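Local coordinates for protein type C neurotoxin (Clostridium botulinum, PDB 3PME) that probably binds gangliosides and membrane lipids on nerve cells, as the receptor-binding domain of a mosaic C/D botulinum neurotoxin, at residues Y244-K252 / Q260-N271. Residues are numbered along the deposited sequence; the frame is centred on the assembly and turned at random.
Sequences YIDRYIAPK and QYSDISKLYTKN. With SO4 (sulfate ion), chain C.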
loop_
_atom_site.group_PDB
_atom_site.type_symbol
_atom_site.label_atom_id
_atom_site.label_comp_id
_atom_site.label_asym_id
_atom_site.label_seq_id
_atom_site.Cartn_x
_atom_site.Cartn_y
_atom_site.Cartn_z
ATOM N N TYR A 244 -5.883 -13.562 10.017
ATOM C CA TYR A 244 -6.323 -13.191 11.359
ATOM C C TYR A 244 -6.038 -11.717 11.706
ATOM O O TYR A 244 -5.269 -11.429 12.617
ATOM C CB TYR A 244 -5.682 -14.151 12.381
ATOM C CG TYR A 244 -5.884 -15.605 12.008
ATOM C CD1 TYR A 244 -7.164 -16.153 11.945
ATOM C CD2 TYR A 244 -4.806 -16.423 11.672
ATOM C CE1 TYR A 244 -7.369 -17.471 11.577
ATOM C CE2 TYR A 244 -4.996 -17.748 11.311
ATOM C CZ TYR A 244 -6.283 -18.265 11.263
ATOM O OH TYR A 244 -6.486 -19.572 10.904
ATOM N N ILE A 245 -6.697 -10.792 11.003
ATOM C CA ILE A 245 -6.433 -9.358 11.152
ATOM C C ILE A 245 -6.900 -8.802 12.500
ATOM O O ILE A 245 -6.486 -7.715 12.915
ATOM C CB ILE A 245 -7.090 -8.543 10.006
ATOM C CG1 ILE A 245 -6.586 -7.094 10.002
ATOM C CG2 ILE A 245 -8.603 -8.588 10.132
ATOM C CD1 ILE A 245 -6.982 -6.303 8.768
ATOM N N ASP A 246 -7.747 -9.564 13.188
ATOM C CA ASP A 246 -8.292 -9.135 14.473
ATOM C C ASP A 246 -7.579 -9.768 15.664
ATOM O O ASP A 246 -8.086 -9.709 16.780
ATOM C CB ASP A 246 -9.787 -9.463 14.558
ATOM C CG ASP A 246 -10.077 -10.947 14.387
ATOM O OD1 ASP A 246 -9.209 -11.685 13.874
ATOM O OD2 ASP A 246 -11.192 -11.379 14.747
ATOM N N ARG A 247 -6.421 -10.373 15.421
ATOM C CA ARG A 247 -5.659 -10.987 16.506
ATOM C C ARG A 247 -4.324 -10.305 16.661
ATOM O O ARG A 247 -3.765 -9.792 15.691
ATOM C CB ARG A 247 -5.462 -12.482 16.266
ATOM C CG ARG A 247 -6.770 -13.235 16.191
ATOM C CD ARG A 247 -6.628 -14.743 16.226
ATOM N NE ARG A 247 -7.975 -15.280 16.400
ATOM C CZ ARG A 247 -8.481 -15.723 17.547
ATOM N NH1 ARG A 247 -7.741 -15.802 18.653
ATOM N NH2 ARG A 247 -9.734 -16.148 17.573
ATOM N N TYR A 248 -3.823 -10.306 17.898
ATOM C CA TYR A 248 -2.509 -9.761 18.214
ATOM C C TYR A 248 -1.626 -10.876 18.753
ATOM O O TYR A 248 -2.127 -11.924 19.166
ATOM C CB TYR A 248 -2.607 -8.609 19.231
ATOM C CG TYR A 248 -3.078 -8.977 20.626
ATOM C CD1 TYR A 248 -4.434 -8.976 20.955
ATOM C CD2 TYR A 248 -2.160 -9.273 21.623
ATOM C CE1 TYR A 248 -4.861 -9.281 22.237
ATOM C CE2 TYR A 248 -2.574 -9.575 22.909
ATOM C CZ TYR A 248 -3.926 -9.574 23.210
ATOM O OH TYR A 248 -4.358 -9.878 24.486
ATOM N N ILE A 249 -0.316 -10.645 18.746
ATOM C CA ILE A 249 0.653 -11.635 19.210
ATOM C C ILE A 249 0.857 -11.494 20.714
ATOM O O ILE A 249 1.150 -10.403 21.207
ATOM C CB ILE A 249 1.999 -11.469 18.482
ATOM C CG1 ILE A 249 1.775 -11.568 16.972
ATOM C CG2 ILE A 249 3.007 -12.514 18.966
ATOM C CD1 ILE A 249 2.996 -11.252 16.143
ATOM N N ALA A 250 0.686 -12.595 21.439
ATOM C CA ALA A 250 0.866 -12.589 22.890
ATOM C C ALA A 250 1.668 -13.788 23.379
ATOM O O ALA A 250 1.508 -14.893 22.881
ATOM C CB ALA A 250 -0.489 -12.574 23.578
ATOM N N PRO A 251 2.530 -13.576 24.378
ATOM C CA PRO A 251 3.200 -14.721 24.996
ATOM C C PRO A 251 2.248 -15.435 25.939
ATOM O O PRO A 251 1.562 -14.796 26.735
ATOM C CB PRO A 251 4.337 -14.069 25.788
ATOM C CG PRO A 251 3.818 -12.732 26.139
ATOM C CD PRO A 251 2.938 -12.297 24.979
ATOM N N LYS A 252 2.190 -16.754 25.839
ATOM C CA LYS A 252 1.359 -17.540 26.739
ATOM C C LYS A 252 2.085 -18.841 27.034
ATOM O O LYS A 252 2.382 -19.610 26.125
ATOM C CB LYS A 252 -0.004 -17.816 26.098
ATOM C CG LYS A 252 -0.940 -18.697 26.918
ATOM C CD LYS A 252 -2.322 -18.736 26.270
ATOM C CE LYS A 252 -3.282 -19.634 27.038
ATOM N NZ LYS A 252 -4.655 -19.525 26.471
ATOM N N GLN A 260 -7.441 -12.761 20.190
ATOM C CA GLN A 260 -8.358 -11.772 19.637
ATOM C C GLN A 260 -8.338 -10.500 20.473
ATOM O O GLN A 260 -8.469 -10.553 21.693
ATOM C CB GLN A 260 -9.779 -12.320 19.558
ATOM C CG GLN A 260 -10.698 -11.461 18.698
ATOM C CD GLN A 260 -12.048 -12.097 18.484
ATOM O OE1 GLN A 260 -12.732 -12.464 19.440
ATOM N NE2 GLN A 260 -12.443 -12.235 17.225
ATOM N N TYR A 261 -8.162 -9.356 19.815
ATOM C CA TYR A 261 -8.198 -8.080 20.511
ATOM C C TYR A 261 -9.612 -7.814 21.008
ATOM O O TYR A 261 -10.595 -8.213 20.367
ATOM C CB TYR A 261 -7.730 -6.953 19.591
ATOM C CG TYR A 261 -7.557 -5.614 20.273
ATOM C CD1 TYR A 261 -6.675 -5.456 21.335
ATOM C CD2 TYR A 261 -8.252 -4.502 19.826
ATOM C CE1 TYR A 261 -6.517 -4.221 21.943
ATOM C CE2 TYR A 261 -8.102 -3.277 20.419
ATOM C CZ TYR A 261 -7.238 -3.136 21.477
ATOM O OH TYR A 261 -7.100 -1.898 22.055
ATOM N N SER A 262 -9.714 -7.146 22.149
ATOM C CA SER A 262 -11.017 -6.929 22.779
ATOM C C SER A 262 -11.972 -6.099 21.921
ATOM O O SER A 262 -13.173 -6.301 21.992
ATOM C CB SER A 262 -10.853 -6.286 24.152
ATOM O OG SER A 262 -10.257 -5.009 24.038
ATOM N N ASP A 263 -11.446 -5.163 21.131
ATOM C CA ASP A 263 -12.283 -4.424 20.192
ATOM C C ASP A 263 -12.036 -4.968 18.800
ATOM O O ASP A 263 -11.004 -4.688 18.179
ATOM C CB ASP A 263 -12.020 -2.915 20.252
ATOM C CG ASP A 263 -12.943 -2.118 19.328
ATOM O OD1 ASP A 263 -13.471 -2.691 18.350
ATOM O OD2 ASP A 263 -13.139 -0.911 19.584
ATOM N N ILE A 264 -13.007 -5.741 18.325
ATOM C CA ILE A 264 -12.937 -6.458 17.060
ATOM C C ILE A 264 -12.878 -5.550 15.831
ATOM O O ILE A 264 -12.549 -6.006 14.737
ATOM C CB ILE A 264 -14.148 -7.418 16.937
ATOM C CG1 ILE A 264 -13.776 -8.800 17.462
ATOM C CG2 ILE A 264 -14.664 -7.488 15.501
ATOM C CD1 ILE A 264 -13.526 -8.830 18.936
ATOM N N SER A 265 -13.190 -4.271 16.006
ATOM C CA SER A 265 -13.237 -3.329 14.885
ATOM C C SER A 265 -11.955 -2.514 14.708
ATOM O O SER A 265 -11.869 -1.670 13.814
ATOM C CB SER A 265 -14.420 -2.368 15.047
ATOM O OG SER A 265 -14.156 -1.378 16.029
ATOM N N LYS A 266 -10.960 -2.756 15.555
ATOM C CA LYS A 266 -9.754 -1.932 15.545
ATOM C C LYS A 266 -8.556 -2.611 14.896
ATOM O O LYS A 266 -8.322 -3.810 15.099
ATOM C CB LYS A 266 -9.386 -1.502 16.967
ATOM C CG LYS A 266 -10.321 -0.467 17.559
ATOM C CD LYS A 266 -10.131 -0.343 19.057
ATOM C CE LYS A 266 -8.729 0.106 19.437
ATOM N NZ LYS A 266 -8.636 0.316 20.913
ATOM N N LEU A 267 -7.794 -1.840 14.121
ATOM C CA LEU A 267 -6.544 -2.332 13.549
ATOM C C LEU A 267 -5.360 -2.192 14.491
ATOM O O LEU A 267 -4.420 -2.982 14.438
ATOM C CB LEU A 267 -6.218 -1.576 12.264
ATOM C CG LEU A 267 -7.181 -1.752 11.104
ATOM C CD1 LEU A 267 -6.697 -0.909 9.951
ATOM C CD2 LEU A 267 -7.227 -3.222 10.735
ATOM N N TYR A 268 -5.362 -1.156 15.323
ATOM C CA TYR A 268 -4.234 -0.933 16.205
ATOM C C TYR A 268 -4.562 -1.620 17.512
ATOM O O TYR A 268 -5.404 -1.141 18.280
ATOM C CB TYR A 268 -3.972 0.559 16.421
ATOM C CG TYR A 268 -3.782 1.358 15.145
ATOM C CD1 TYR A 268 -3.120 0.817 14.047
ATOM C CD2 TYR A 268 -4.242 2.665 15.058
ATOM C CE1 TYR A 268 -2.942 1.558 12.888
ATOM C CE2 TYR A 268 -4.068 3.415 13.903
ATOM C CZ TYR A 268 -3.421 2.856 12.827
ATOM O OH TYR A 268 -3.251 3.621 11.687
ATOM N N THR A 269 -3.891 -2.744 17.752
ATOM C CA THR A 269 -4.274 -3.662 18.824
ATOM C C THR A 269 -3.287 -3.585 20.005
ATOM O O THR A 269 -3.264 -2.586 20.720
ATOM C CB THR A 269 -4.418 -5.104 18.292
ATOM O OG1 THR A 269 -3.188 -5.510 17.676
ATOM C CG2 THR A 269 -5.558 -5.182 17.248
ATOM N N LYS A 270 -2.474 -4.623 20.196
ATOM C CA LYS A 270 -1.521 -4.684 21.310
ATOM C C LYS A 270 -0.204 -5.324 20.882
ATOM O O LYS A 270 -0.143 -6.050 19.877
ATOM C CB LYS A 270 -2.103 -5.531 22.452
ATOM C CG LYS A 270 -3.378 -5.001 23.059
ATOM C CD LYS A 270 -3.837 -5.904 24.191
ATOM C CE LYS A 270 -2.660 -6.315 25.043
ATOM N NZ LYS A 270 -3.079 -6.669 26.430
ATOM N N ASN A 271 0.835 -5.097 21.688
ATOM C CA ASN A 271 2.141 -5.724 21.489
ATOM C C ASN A 271 2.725 -5.567 20.082
ATOM O O ASN A 271 3.081 -6.551 19.443
ATOM C CB ASN A 271 2.096 -7.215 21.851
ATOM C CG ASN A 271 1.577 -7.463 23.257
ATOM O OD1 ASN A 271 1.722 -6.620 24.147
ATOM N ND2 ASN A 271 0.989 -8.632 23.469
HETATM S S SO4 C . -1.168 -9.961 26.736
HETATM O O1 SO4 C . -2.391 -10.521 26.159
HETATM O O2 SO4 C . -0.332 -9.361 25.712
HETATM O O3 SO4 C . -1.540 -8.935 27.706
HETATM O O4 SO4 C . -0.412 -11.019 27.406
HETATM O O HOH W 1 -4.542 -5.678 13.576
HETATM O O HOH W 2 -8.531 -5.771 13.011
HETATM O O HOH W 3 -3.297 -7.123 15.498
HETATM O O HOH W 4 -8.646 -14.896 21.585
HETATM O O HOH W 5 0.565 -7.991 18.093
#
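Asn-271 ND2 spends its two N-H groups on Ile-249 O, at 2.9 Å, and on sulfate O2, at 2.7 Å, which fixes the rotation of its amide. The contact lies in the C-terminal, beta-trefoil half of the receptor-binding domain, where the loop after the antiparallel hairpin of strands 247-252 and 255-260 folds back against the first strand. The sulfate, probably from the crystallisation liquor, is also held by Lys-270 NZ, Tyr-248 OH and, from strand 292-299, Tyr-299 OH. Lys-270 runs alongside Tyr-248 in the same direction, with CB over one ring face, 4.0 Å from the ring centroid. With chi1 at 66°, Tyr-248 CG stands between its own backbone N and carbonyl carbon; the side chain leaves the strand toward the loop, where Tyr-261 CA meets the ring at its edge. At the open end of the hairpin, Tyr-261 N donates to Asp-246 O in the carbonyl plane (3.1 Å). Gln-260, its chain extended, reaches Asp-246 OD2 through NE2 from above the carboxylate plane, the carboxylate and amide planes 73° apart. Water bridges Arg-247 O to Thr-269 OG1. Beyond it, another water donates to both Ile-245 O and Leu-267 O, and Ile-245 CD1 touches Leu-267 CD2 at 3.7 Å.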